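Local coordinates for exodeoxyribonuclease III (Neisseria meningitidis, PDB 2JC4), which acts in DNA repair as a 3'-5' exonuclease of the AP/ExoA family, probably degrading double-stranded DNA with magnesium or manganese ions as cofactors, at residues N7-L11 against N12-P16; A93-S97 against G98-I102; R132-M135 against T136-G139; A150-D153 against A154-Y157; W175-N178 against L179-G183. All coordinates share one frame; numbering follows the deposited sequence. Where two conformers were deposited one is given.

Contact 1: N7-L11 against N12-P16; sequences NVNSL and NVRLP. With MG (magnesium ion), chain B.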
loop_
_atom_site.group_PDB
_atom_site.type_symbol
_atom_site.label_atom_id
_atom_site.label_comp_id
_atom_site.label_asym_id
_atom_site.label_seq_id
_atom_site.Cartn_x
_atom_site.Cartn_y
_atom_site.Cartn_z
ATOM N N ASN A 7 -3.947 1.826 4.265
ATOM C CA ASN A 7 -3.874 0.849 5.347
ATOM C C ASN A 7 -4.860 1.350 6.405
ATOM O O ASN A 7 -4.646 2.400 7.033
ATOM C CB ASN A 7 -2.426 0.768 5.899
ATOM C CG ASN A 7 -2.295 -0.185 7.056
ATOM O OD1 ASN A 7 -3.226 -0.343 7.855
ATOM N ND2 ASN A 7 -1.133 -0.826 7.171
ATOM N N VAL A 8 -5.977 0.640 6.531
ATOM C CA VAL A 8 -7.117 1.098 7.329
ATOM C C VAL A 8 -7.042 0.657 8.785
ATOM O O VAL A 8 -7.901 1.047 9.571
ATOM C CB VAL A 8 -8.479 0.591 6.745
ATOM C CG1 VAL A 8 -8.795 1.262 5.433
ATOM C CG2 VAL A 8 -8.500 -0.956 6.586
ATOM N N ASN A 9 -6.058 -0.186 9.132
ATOM C CA ASN A 9 -5.885 -0.627 10.534
ATOM C C ASN A 9 -7.186 -1.192 11.140
ATOM O O ASN A 9 -7.657 -0.733 12.206
ATOM C CB ASN A 9 -5.365 0.539 11.407
ATOM C CG ASN A 9 -5.001 0.095 12.799
ATOM O OD1 ASN A 9 -4.600 -1.037 12.984
ATOM N ND2 ASN A 9 -5.133 0.985 13.782
ATOM N N SER A 10 -7.738 -2.179 10.444
ATOM C CA SER A 10 -9.056 -2.828 10.665
ATOM C C SER A 10 -10.177 -2.205 9.802
ATOM O O SER A 10 -10.587 -1.038 10.017
ATOM C CB SER A 10 -9.498 -2.908 12.139
ATOM O OG SER A 10 -10.828 -3.434 12.125
ATOM N N LEU A 11 -10.688 -2.976 8.844
ATOM C CA LEU A 11 -11.837 -2.502 8.057
ATOM C C LEU A 11 -13.152 -2.456 8.856
ATOM O O LEU A 11 -14.030 -1.650 8.551
ATOM C CB LEU A 11 -12.025 -3.336 6.783
ATOM C CG LEU A 11 -13.080 -2.830 5.813
ATOM C CD1 LEU A 11 -12.848 -1.375 5.428
ATOM C CD2 LEU A 11 -13.104 -3.718 4.552
ATOM N N ASN A 12 -13.276 -3.302 9.868
ATOM C CA ASN A 12 -14.422 -3.224 10.792
ATOM C C ASN A 12 -14.487 -1.822 11.389
ATOM O O ASN A 12 -15.534 -1.169 11.387
ATOM C CB ASN A 12 -14.292 -4.272 11.898
ATOM C CG ASN A 12 -15.653 -4.862 12.328
ATOM O OD1 ASN A 12 -16.717 -4.256 12.140
ATOM N ND2 ASN A 12 -15.609 -6.068 12.894
ATOM N N VAL A 13 -13.346 -1.348 11.886
ATOM C CA VAL A 13 -13.303 -0.024 12.506
ATOM C C VAL A 13 -13.510 1.100 11.497
ATOM O O VAL A 13 -14.224 2.077 11.763
ATOM C CB VAL A 13 -11.981 0.183 13.260
ATOM C CG1 VAL A 13 -11.969 1.560 13.934
ATOM C CG2 VAL A 13 -11.798 -0.929 14.293
ATOM N N ARG A 14 -12.859 0.982 10.348
ATOM C CA ARG A 14 -12.748 2.107 9.421
ATOM C C ARG A 14 -13.810 2.144 8.357
ATOM O O ARG A 14 -13.799 3.043 7.526
ATOM C CB ARG A 14 -11.370 2.082 8.715
ATOM C CG ARG A 14 -10.602 3.413 8.736
ATOM C CD ARG A 14 -10.365 3.922 10.145
ATOM N NE ARG A 14 -9.536 2.958 10.882
ATOM C CZ ARG A 14 -9.269 3.004 12.177
ATOM N NH1 ARG A 14 -9.733 3.992 12.937
ATOM N NH2 ARG A 14 -8.517 2.046 12.724
ATOM N N LEU A 15 -14.705 1.155 8.337
ATOM C CA LEU A 15 -15.708 1.102 7.259
ATOM C C LEU A 15 -16.449 2.415 6.975
ATOM O O LEU A 15 -16.534 2.800 5.825
ATOM C CB LEU A 15 -16.707 -0.058 7.425
ATOM C CG LEU A 15 -17.718 -0.257 6.289
ATOM C CD1 LEU A 15 -17.034 -0.564 4.956
ATOM C CD2 LEU A 15 -18.604 -1.416 6.679
ATOM N N PRO A 16 -16.998 3.091 8.008
ATOM C CA PRO A 16 -17.693 4.356 7.679
ATOM C C PRO A 16 -16.812 5.354 6.918
ATOM O O PRO A 16 -17.286 6.048 6.018
ATOM C CB PRO A 16 -18.074 4.932 9.054
ATOM C CG PRO A 16 -18.090 3.773 9.963
ATOM C CD PRO A 16 -17.067 2.778 9.450
HETATM MG MG MG B . -2.186 -1.433 12.378
HETATM O O HOH W 1 -2.225 0.080 10.738
HETATM O O HOH W 2 -1.491 0.031 13.880
HETATM O O HOH W 3 -0.143 -1.725 11.637
HETATM O O HOH W 4 -2.012 -3.187 13.693
#
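Arg14 curls back from the first turn of helix 11-23 to grip the backbone that leads into it. Its NE donates to Val8 O at 2.8 Å, and NH2 reaches Asn9 O at 3.0 Å; both oxygens lie close to the guanidinium plane. NH2 sits well above the carbonyl plane of Asn9, whereas NE is only slightly tilted from that of Val8. Bends at chi2 (57°) and chi3 (62°) fold the arginine chain back, and the remaining nitrogen, NH1, is taken by Arg243 O. The loop so clasped carries one ligand of the metal site of this DNase I-like enzyme: Asn9 OD1 binds the magnesium ion at 2.5 Å, Glu34 and four waters are further ligands, and OD1 also accepts from Lys36. Asn7 OD1 closes an Asx turn by accepting from Asn9 N at 3.1 Å. At the helix start, Ser10 is a classic N-cap, with OG taking the Val13 N-H at 3.3 Å in a nearly straight bond (167°), while Ser10 O accepts from Arg14 N. Around this polar core, Val13 CB and CG2 rest beside the capping serine, and Val8 CB packs on Arg14 CB at 3.8 Å. Farther out, Leu11 CD1 and Leu15 CD1 approach to 4.3 Å, one helical turn apart; Leu11 also meets Phe42 and Pro43, and Leu15 lies against helix 44-48.

Contact 2: A93-S97 against G98-I102; sequences AATVS and GVRVI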
loop_
_atom_site.group_PDB
_atom_site.type_symbol
_atom_site.label_atom_id
_atom_site.label_comp_id
_atom_site.label_asym_id
_atom_site.label_seq_id
_atom_site.Cartn_x
_atom_site.Cartn_y
_atom_site.Cartn_z
ATOM N N ALA A 93 -3.690 -9.265 -6.511
ATOM C CA ALA A 93 -3.528 -8.520 -7.768
ATOM C C ALA A 93 -4.748 -8.713 -8.667
ATOM O O ALA A 93 -5.433 -9.725 -8.593
ATOM C CB ALA A 93 -2.247 -8.949 -8.504
ATOM N N ALA A 94 -5.003 -7.753 -9.537
ATOM C CA ALA A 94 -6.081 -7.928 -10.494
ATOM C C ALA A 94 -5.870 -6.888 -11.565
ATOM O O ALA A 94 -5.162 -5.924 -11.332
ATOM C CB ALA A 94 -7.427 -7.741 -9.840
ATOM N N THR A 95 -6.469 -7.123 -12.728
ATOM C CA THR A 95 -6.402 -6.205 -13.863
ATOM C C THR A 95 -7.725 -5.461 -13.871
ATOM O O THR A 95 -8.811 -6.085 -13.989
ATOM C CB THR A 95 -6.188 -6.956 -15.210
ATOM O OG1 THR A 95 -5.065 -7.834 -15.103
ATOM C CG2 THR A 95 -5.954 -5.975 -16.342
ATOM N N VAL A 96 -7.618 -4.139 -13.717
ATOM C CA VAL A 96 -8.750 -3.251 -13.523
ATOM C C VAL A 96 -8.647 -2.170 -14.576
ATOM O O VAL A 96 -7.650 -1.433 -14.606
ATOM C CB VAL A 96 -8.741 -2.585 -12.101
ATOM C CG1 VAL A 96 -10.025 -1.825 -11.864
ATOM C CG2 VAL A 96 -8.537 -3.625 -10.988
ATOM N N SER A 97 -9.641 -2.076 -15.468
ATOM C CA SER A 97 -9.573 -1.075 -16.566
ATOM C C SER A 97 -8.249 -1.132 -17.322
ATOM O O SER A 97 -7.658 -0.088 -17.616
ATOM C CB SER A 97 -9.733 0.346 -16.035
ATOM O OG SER A 97 -11.049 0.598 -15.610
ATOM N N GLY A 98 -7.773 -2.335 -17.608
ATOM C CA GLY A 98 -6.513 -2.500 -18.330
ATOM C C GLY A 98 -5.219 -2.188 -17.573
ATOM O O GLY A 98 -4.141 -2.283 -18.148
ATOM N N VAL A 99 -5.314 -1.836 -16.282
ATOM C CA VAL A 99 -4.114 -1.609 -15.473
ATOM C C VAL A 99 -3.937 -2.803 -14.527
ATOM O O VAL A 99 -4.894 -3.179 -13.835
ATOM C CB VAL A 99 -4.279 -0.332 -14.629
ATOM C CG1 VAL A 99 -3.064 -0.122 -13.724
ATOM C CG2 VAL A 99 -4.503 0.853 -15.547
ATOM N N ARG A 100 -2.740 -3.372 -14.487
ATOM C CA ARG A 100 -2.460 -4.446 -13.539
ATOM C C ARG A 100 -2.172 -3.779 -12.193
ATOM O O ARG A 100 -1.208 -3.004 -12.077
ATOM C CB ARG A 100 -1.237 -5.259 -13.998
ATOM C CG ARG A 100 -1.009 -6.531 -13.214
ATOM C CD ARG A 100 -2.226 -7.484 -13.327
ATOM N NE ARG A 100 -1.930 -8.779 -12.731
ATOM C CZ ARG A 100 -2.822 -9.745 -12.518
ATOM N NH1 ARG A 100 -4.094 -9.579 -12.861
ATOM N NH2 ARG A 100 -2.425 -10.880 -11.949
ATOM N N VAL A 101 -2.984 -4.115 -11.186
ATOM C CA VAL A 101 -2.868 -3.515 -9.869
ATOM C C VAL A 101 -2.360 -4.610 -8.929
ATOM O O VAL A 101 -2.985 -5.625 -8.770
ATOM C CB VAL A 101 -4.227 -2.998 -9.393
ATOM C CG1 VAL A 101 -4.186 -2.524 -7.900
ATOM C CG2 VAL A 101 -4.703 -1.884 -10.313
ATOM N N ILE A 102 -1.202 -4.411 -8.328
ATOM C CA ILE A 102 -0.729 -5.360 -7.308
ATOM C C ILE A 102 -0.733 -4.664 -5.939
ATOM O O ILE A 102 0.068 -3.768 -5.723
ATOM C CB ILE A 102 0.698 -5.910 -7.681
ATOM C CG1 ILE A 102 0.696 -6.462 -9.135
ATOM C CG2 ILE A 102 1.214 -6.888 -6.597
ATOM C CD1 ILE A 102 2.095 -6.829 -9.675
#
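Thr95 and Arg100 face each other as a cross-strand pair, their side chains crossing at about a right angle on the same side of the sheet. The arginine leaves its strand with CG anti to the backbone N (chi1 -170°), then turns at chi2 and runs across to the neighbouring strand. There NH1 donates to Thr95 OG1 at 3.0 Å, with the hydroxyl oxygen tilted somewhat from the guanidinium plane. Thr95 presents that oxygen by holding OG1 beside its own backbone N and sending CG2 toward Gly98 CA. One face of the guanidinium is floored by Ala93 CB, 3.8 Å from the plane and off to the rim, and Ala93 CB in turn touches Ile102 CG1 at 3.9 Å. Much of the charge of Arg100 is met beyond the hairpin, by a salt bridge from NE to Glu134 and a bond from NH1 to Asp75 O. The other side of the sheet is aliphatic: Val96 CG2 approaches Val101 CG2 at 4.3 Å, and both valines pack on strand 29-33 of the facing sheet. Paired backbone bonds tie Ala94 to Val101 and Val96 to Val99, the Val96 N to Val99 O bond measuring 2.9 Å. Ser97 and Gly98, both with positive phi, form the corner, which makes this a tight two-residue beta hairpin closed by a type I' turn.

Contact 3: R132-M135 against T136-G139; sequences RDEM and TRHG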
loop_
_atom_site.group_PDB
_atom_site.type_symbol
_atom_site.label_atom_id
_atom_site.label_comp_id
_atom_site.label_asym_id
_atom_site.label_seq_id
_atom_site.Cartn_x
_atom_site.Cartn_y
_atom_site.Cartn_z
ATOM N N ARG A 132 8.435 -8.897 -10.973
ATOM C CA ARG A 132 9.259 -8.991 -12.198
ATOM C C ARG A 132 8.526 -9.757 -13.362
ATOM O O ARG A 132 8.524 -9.340 -14.553
ATOM C CB ARG A 132 10.549 -9.724 -11.869
ATOM C CG ARG A 132 11.547 -9.789 -13.093
ATOM C CD ARG A 132 12.813 -10.631 -12.773
ATOM N NE ARG A 132 13.629 -10.014 -11.737
ATOM C CZ ARG A 132 13.922 -10.566 -10.555
ATOM N NH1 ARG A 132 13.475 -11.784 -10.237
ATOM N NH2 ARG A 132 14.686 -9.894 -9.686
ATOM N N ASP A 133 7.914 -10.874 -12.995
ATOM C CA ASP A 133 7.173 -11.713 -13.918
ATOM C C ASP A 133 5.928 -11.003 -14.428
ATOM O O ASP A 133 5.654 -10.994 -15.659
ATOM C CB ASP A 133 6.810 -13.022 -13.205
ATOM C CG ASP A 133 5.928 -13.943 -14.037
ATOM O OD1 ASP A 133 6.258 -14.211 -15.205
ATOM O OD2 ASP A 133 4.895 -14.406 -13.505
ATOM N N GLU A 134 5.189 -10.379 -13.508
ATOM C CA GLU A 134 3.970 -9.652 -13.865
ATOM C C GLU A 134 4.277 -8.524 -14.844
ATOM O O GLU A 134 3.529 -8.308 -15.801
ATOM C CB GLU A 134 3.258 -9.108 -12.613
ATOM C CG GLU A 134 2.606 -10.162 -11.730
ATOM C CD GLU A 134 1.281 -10.613 -12.290
ATOM O OE1 GLU A 134 0.417 -9.758 -12.518
ATOM O OE2 GLU A 134 1.110 -11.814 -12.522
ATOM N N MET A 135 5.392 -7.828 -14.621
ATOM C CA MET A 135 5.788 -6.735 -15.509
ATOM C C MET A 135 6.108 -7.113 -16.982
ATOM O O MET A 135 6.022 -6.263 -17.859
ATOM C CB MET A 135 6.977 -5.996 -14.896
ATOM C CG MET A 135 6.571 -5.172 -13.644
ATOM S SD MET A 135 8.032 -4.419 -12.925
ATOM C CE MET A 135 8.333 -3.187 -14.213
ATOM N N THR A 136 6.475 -8.373 -17.249
ATOM C CA THR A 136 6.706 -8.819 -18.651
ATOM C C THR A 136 5.427 -8.824 -19.502
ATOM O O THR A 136 5.491 -8.994 -20.716
ATOM C CB THR A 136 7.267 -10.263 -18.741
ATOM O OG1 THR A 136 6.300 -11.191 -18.224
ATOM C CG2 THR A 136 8.560 -10.398 -17.960
ATOM N N ARG A 137 4.272 -8.703 -18.865
ATOM C CA ARG A 137 3.011 -8.883 -19.572
ATOM C C ARG A 137 2.117 -7.666 -19.551
ATOM O O ARG A 137 1.232 -7.542 -20.392
ATOM C CB ARG A 137 2.263 -10.066 -18.986
ATOM C CG ARG A 137 2.941 -11.342 -19.240
ATOM C CD ARG A 137 2.102 -12.534 -18.749
ATOM N NE ARG A 137 1.825 -12.571 -17.318
ATOM C CZ ARG A 137 2.674 -13.063 -16.428
ATOM N NH1 ARG A 137 3.863 -13.484 -16.829
ATOM N NH2 ARG A 137 2.363 -13.120 -15.142
ATOM N N HIS A 138 2.330 -6.773 -18.586
ATOM C CA HIS A 138 1.450 -5.616 -18.409
ATOM C C HIS A 138 2.240 -4.331 -18.456
ATOM O O HIS A 138 2.937 -3.982 -17.490
ATOM C CB HIS A 138 0.718 -5.671 -17.053
ATOM C CG HIS A 138 -0.035 -6.939 -16.823
ATOM N ND1 HIS A 138 -1.322 -7.135 -17.275
ATOM C CD2 HIS A 138 0.315 -8.073 -16.170
ATOM C CE1 HIS A 138 -1.731 -8.337 -16.914
ATOM N NE2 HIS A 138 -0.762 -8.922 -16.231
ATOM N N GLY A 139 2.091 -3.592 -19.553
ATOM C CA GLY A 139 2.779 -2.287 -19.727
ATOM C C GLY A 139 2.207 -1.252 -18.754
ATOM O O GLY A 139 2.905 -0.329 -18.305
HETATM O O HOH W 5 5.429 -3.687 -16.952
#
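A salt-bridge network of Asp133, Glu134 and Arg137 marks the C-terminal end of helix 115-135, where the chain turns toward strand 141-144. Arg137 grips Asp133 end-on with two nitrogens: NH1 meets OD1 at 3.0 Å and NH2 meets OD2 at 3.3 Å. Both carboxylate oxygens lie in or near the guanidinium plane, yet the arginine comes at them from above the carboxylate plane, the two planes standing 61° apart. NH2 also makes a weak bond, part of a salt bridge, with Glu134 OE2, whose carboxylate is turned almost perpendicular to the guanidinium; the other oxygen, OE1, is held by Arg100. Thr136 bends its hydroxyl back over the last turn, chi1 of 64° placing OG1 where it donates to Asp133 O at 2.7 Å. That carbonyl oxygen takes Thr136 N as well, so two donors from one residue share it. Glu134 O likewise accepts from residues three and four on: Arg137 N at 3.2 Å and, weakly, His138 N. It also lies at the edge of the His138 ring, 3.2 Å from CD2. A water spans the turn, donating to Met135 O at 2.8 Å and to His138 O at 2.6 Å.

Contact 4: A150-D153 against A154-Y157; sequences APAD and ADCY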
loop_
_atom_site.group_PDB
_atom_site.type_symbol
_atom_site.label_atom_id
_atom_site.label_comp_id
_atom_site.label_asym_id
_atom_site.label_seq_id
_atom_site.Cartn_x
_atom_site.Cartn_y
_atom_site.Cartn_z
ATOM N N ALA A 150 10.747 3.009 4.578
ATOM C CA ALA A 150 10.924 4.429 4.329
ATOM C C ALA A 150 12.174 4.580 3.453
ATOM O O ALA A 150 13.294 4.348 3.909
ATOM C CB ALA A 150 11.094 5.150 5.660
ATOM N N PRO A 151 11.985 4.907 2.170
ATOM C CA PRO A 151 13.094 4.784 1.212
ATOM C C PRO A 151 14.386 5.564 1.485
ATOM O O PRO A 151 15.457 5.063 1.132
ATOM C CB PRO A 151 12.461 5.245 -0.106
ATOM C CG PRO A 151 11.011 4.833 0.034
ATOM C CD PRO A 151 10.735 5.283 1.490
ATOM N N ALA A 152 14.300 6.762 2.068
ATOM C CA ALA A 152 15.521 7.570 2.351
ATOM C C ALA A 152 15.312 8.358 3.632
ATOM O O ALA A 152 14.205 8.333 4.195
ATOM C CB ALA A 152 15.816 8.485 1.174
ATOM N N ASP A 153 16.326 9.075 4.125
ATOM C CA ASP A 153 16.137 9.771 5.429
ATOM C C ASP A 153 15.089 10.896 5.439
ATOM O O ASP A 153 14.508 11.190 6.470
ATOM C CB ASP A 153 17.479 10.230 6.023
ATOM C CG ASP A 153 18.209 9.103 6.776
ATOM O OD1 ASP A 153 17.601 8.059 7.143
ATOM O OD2 ASP A 153 19.395 9.304 7.037
ATOM N N ALA A 154 14.797 11.493 4.289
ATOM C CA ALA A 154 13.683 12.455 4.214
ATOM C C ALA A 154 12.321 11.819 4.582
ATOM O O ALA A 154 11.349 12.536 4.858
ATOM C CB ALA A 154 13.624 13.094 2.830
ATOM N N ASP A 155 12.272 10.486 4.592
ATOM C CA ASP A 155 11.056 9.683 4.847
ATOM C C ASP A 155 10.957 9.186 6.289
ATOM O O ASP A 155 10.030 8.492 6.640
ATOM C CB ASP A 155 11.045 8.478 3.891
ATOM C CG ASP A 155 11.126 8.924 2.441
ATOM O OD1 ASP A 155 10.428 9.908 2.095
ATOM O OD2 ASP A 155 11.859 8.322 1.643
ATOM N N CYS A 156 11.958 9.498 7.117
ATOM C CA CYS A 156 11.946 9.134 8.554
ATOM C C CYS A 156 12.174 10.409 9.384
ATOM O O CYS A 156 13.240 11.009 9.266
ATOM C CB CYS A 156 13.050 8.107 8.840
ATOM S SG CYS A 156 12.960 6.567 7.873
ATOM N N TYR A 157 11.182 10.837 10.183
ATOM C CA TYR A 157 11.307 12.082 10.999
ATOM C C TYR A 157 12.492 11.885 11.938
ATOM O O TYR A 157 12.746 10.772 12.416
ATOM C CB TYR A 157 10.016 12.445 11.784
ATOM C CG TYR A 157 9.824 11.597 12.985
ATOM C CD1 TYR A 157 10.377 11.969 14.218
ATOM C CD2 TYR A 157 9.155 10.370 12.894
ATOM C CE1 TYR A 157 10.243 11.169 15.329
ATOM C CE2 TYR A 157 9.013 9.566 14.000
ATOM C CZ TYR A 157 9.557 9.975 15.218
ATOM O OH TYR A 157 9.431 9.162 16.321
#
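The Asp155 side chain crosses that of Pro151 at about a right angle, bringing carboxylate oxygen OD2 to 3.2 Å from Pro151 CD. The same oxygen accepts from Ala152 N at 2.9 Å; the N-H comes to its anti side, some 20° out of the carboxylate plane. Asp155 OD1 is held by salt bridges to Arg215 and Arg189, so the two oxygens of one carboxylate tie a backbone amide and two guanidinium groups together. This is a short 3-10 turn in the long loop between strand 141-144 and helix 170-180, the region that also carries Asn148, a predicted metal ligand and transition-state stabiliser. Asp155 and Ala152 are joined by two bonds, one from side chain to backbone and one between backbones: as Asp155 OD2 takes the Ala152 N-H, Asp155 N returns a bond to Ala152 O at 2.9 Å. Asp155 CG lies anti to its carbonyl carbon (chi1 -57°), which swings the carboxylate back over the preceding residues. Closer to the backbone, Asp155 CB packs on Ala150 CB at 3.8 Å and lies 3.2 Å from Ala152 O. On either side of Asp155 in the chain, Asp153 OD1 forms a salt bridge with Arg173 of helix 170-180 and Cys156 is joined by its disulfide to Cys168. The backbone then repeats its three-residue step, Cys156 N donating to Asp153 O at 3.1 Å in a nearly straight bond (166°).

Contact 5: W175-N178 against L179-G183; sequences WFQN and LLDLG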
loop_
_atom_site.group_PDB
_atom_site.type_symbol
_atom_site.label_atom_id
_atom_site.label_comp_id
_atom_site.label_asym_id
_atom_site.label_seq_id
_atom_site.Cartn_x
_atom_site.Cartn_y
_atom_site.Cartn_z
ATOM N N TRP A 175 16.022 -3.526 -0.263
ATOM C CA TRP A 175 14.862 -4.300 -0.728
ATOM C C TRP A 175 13.887 -3.428 -1.504
ATOM O O TRP A 175 13.372 -3.861 -2.533
ATOM C CB TRP A 175 14.135 -5.016 0.418
ATOM C CG TRP A 175 15.058 -5.886 1.224
ATOM C CD1 TRP A 175 16.250 -6.440 0.816
ATOM C CD2 TRP A 175 14.868 -6.294 2.591
ATOM N NE1 TRP A 175 16.819 -7.144 1.860
ATOM C CE2 TRP A 175 15.990 -7.066 2.957
ATOM C CE3 TRP A 175 13.877 -6.042 3.548
ATOM C CZ2 TRP A 175 16.135 -7.605 4.234
ATOM C CZ3 TRP A 175 14.027 -6.570 4.832
ATOM C CH2 TRP A 175 15.145 -7.349 5.152
ATOM N N PHE A 176 13.684 -2.196 -1.057
ATOM C CA PHE A 176 12.842 -1.262 -1.776
ATOM C C PHE A 176 13.486 -0.922 -3.130
ATOM O O PHE A 176 12.804 -0.888 -4.167
ATOM C CB PHE A 176 12.577 0.000 -0.931
ATOM C CG PHE A 176 11.677 1.013 -1.618
ATOM C CD1 PHE A 176 10.291 0.812 -1.668
ATOM C CD2 PHE A 176 12.213 2.138 -2.238
ATOM C CE1 PHE A 176 9.461 1.732 -2.301
ATOM C CE2 PHE A 176 11.370 3.065 -2.875
ATOM C CZ PHE A 176 10.004 2.861 -2.883
ATOM N N GLN A 177 14.799 -0.709 -3.126
ATOM C CA GLN A 177 15.528 -0.438 -4.373
ATOM C C GLN A 177 15.403 -1.610 -5.344
ATOM O O GLN A 177 15.273 -1.392 -6.564
ATOM C CB GLN A 177 16.999 -0.041 -4.098
ATOM C CG GLN A 177 17.790 0.481 -5.343
ATOM C CD GLN A 177 17.167 1.718 -5.957
ATOM O OE1 GLN A 177 16.938 2.706 -5.259
ATOM N NE2 GLN A 177 16.867 1.670 -7.250
ATOM N N ASN A 178 15.388 -2.838 -4.827
ATOM C CA ASN A 178 15.245 -4.001 -5.715
ATOM C C ASN A 178 13.943 -4.007 -6.517
ATOM O O ASN A 178 13.872 -4.544 -7.626
ATOM C CB ASN A 178 15.395 -5.305 -4.946
ATOM C CG ASN A 178 16.768 -5.468 -4.330
ATOM O OD1 ASN A 178 17.710 -4.813 -4.742
ATOM N ND2 ASN A 178 16.891 -6.376 -3.344
ATOM N N LEU A 179 12.890 -3.434 -5.948
ATOM C CA LEU A 179 11.619 -3.268 -6.660
ATOM C C LEU A 179 11.719 -2.172 -7.737
ATOM O O LEU A 179 11.337 -2.381 -8.864
ATOM C CB LEU A 179 10.495 -2.957 -5.655
ATOM C CG LEU A 179 10.122 -4.072 -4.674
ATOM C CD1 LEU A 179 9.147 -3.541 -3.603
ATOM C CD2 LEU A 179 9.538 -5.330 -5.401
ATOM N N LEU A 180 12.225 -0.996 -7.377
ATOM C CA LEU A 180 12.490 0.047 -8.367
ATOM C C LEU A 180 13.344 -0.467 -9.556
ATOM O O LEU A 180 13.056 -0.116 -10.717
ATOM C CB LEU A 180 13.194 1.245 -7.713
ATOM C CG LEU A 180 12.432 1.969 -6.587
ATOM C CD1 LEU A 180 13.249 3.144 -6.059
ATOM C CD2 LEU A 180 11.015 2.417 -7.024
ATOM N N ASP A 181 14.386 -1.248 -9.244
ATOM C CA ASP A 181 15.316 -1.864 -10.231
ATOM C C ASP A 181 14.642 -2.824 -11.248
ATOM O O ASP A 181 15.183 -3.099 -12.343
ATOM C CB ASP A 181 16.422 -2.625 -9.488
ATOM C CG ASP A 181 17.403 -1.703 -8.784
ATOM O OD1 ASP A 181 17.351 -0.469 -9.017
ATOM O OD2 ASP A 181 18.227 -2.235 -7.986
ATOM N N LEU A 182 13.427 -3.272 -10.930
ATOM C CA LEU A 182 12.611 -3.991 -11.928
ATOM C C LEU A 182 12.204 -3.121 -13.125
ATOM O O LEU A 182 11.834 -3.662 -14.185
ATOM C CB LEU A 182 11.341 -4.602 -11.295
ATOM C CG LEU A 182 11.588 -5.522 -10.109
ATOM C CD1 LEU A 182 10.262 -5.970 -9.449
ATOM C CD2 LEU A 182 12.476 -6.716 -10.475
ATOM N N GLY A 183 12.257 -1.798 -12.946
ATOM C CA GLY A 183 11.811 -0.830 -13.942
ATOM C C GLY A 183 10.530 -0.137 -13.501
ATOM O O GLY A 183 9.564 -0.011 -14.275
HETATM O O HOH W 6 18.381 -4.810 -7.819
#
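Side chains one turn apart join along the last turns of helix 170-180, on the outer layer that flanks the sheet holding strand 217-221. Gln177 and Asp181 give the clearest case: Gln177 NE2 donates to Asp181 OD1 at 2.8 Å, nearly straight at 169°. The oxygen lies in the amide plane of the glutamine, whereas the N-H arrives from above the carboxylate plane, the two flat groups being turned by 45°. A bend at chi2 (60°) brings the Gln177 amide round to its partner and across Leu180, whose CB lies 3.7 Å from NE2. The other carboxylate oxygen, Asp181 OD2, takes a water at 2.6 Å that also donates to Asn178 OD1; this amide oxygen is bonded to Gln174 as well. Under the side chains runs the helical backbone pattern, with Asp181 N donating to Gln177 O at 2.8 Å and Leu180 N to Phe176 O at 3.3 Å. Toward the protein interior the contact turns apolar. Phe176 CE2 and Leu180 CD1 meet at 3.7 Å, the methyl approaching the ring obliquely. Leu182 CG, by contrast, lies against a backbone carbonyl, 3.5 Å from Asn178 O. Gly183, with positive phi, is where the chain leaves helical geometry. The inward side chains Phe176, Leu179 and Leu180 all lie on Leu220 of strand 217-221, while Trp175, Leu179 and Leu182 pack against helix 115-135, which runs alongside.

From the N terminus the five contacts follow in series, each a local turn or helix end, and none nests within or crosses another. Contact 1 joins strand 2-7 to helix 11-23 at the metal site, apart from the other four. Contact 2 closes the hairpin of strands 91-96 and 99-105 in the second sheet, and contact 3, ending the following helix 115-135, meets it through the Arg100-Glu134 salt bridge. Contact 4 folds the loop after strand 141-144, and contact 5 ends helix 170-180. Contacts 3 and 5 meet where Met135 CE packs on Gly183 O at 3.4 Å; contacts 4 and 5 meet through Pro151 and Phe176. Contacts 2, 3, 5 and 4 form a connected run along the sheet of the hairpin.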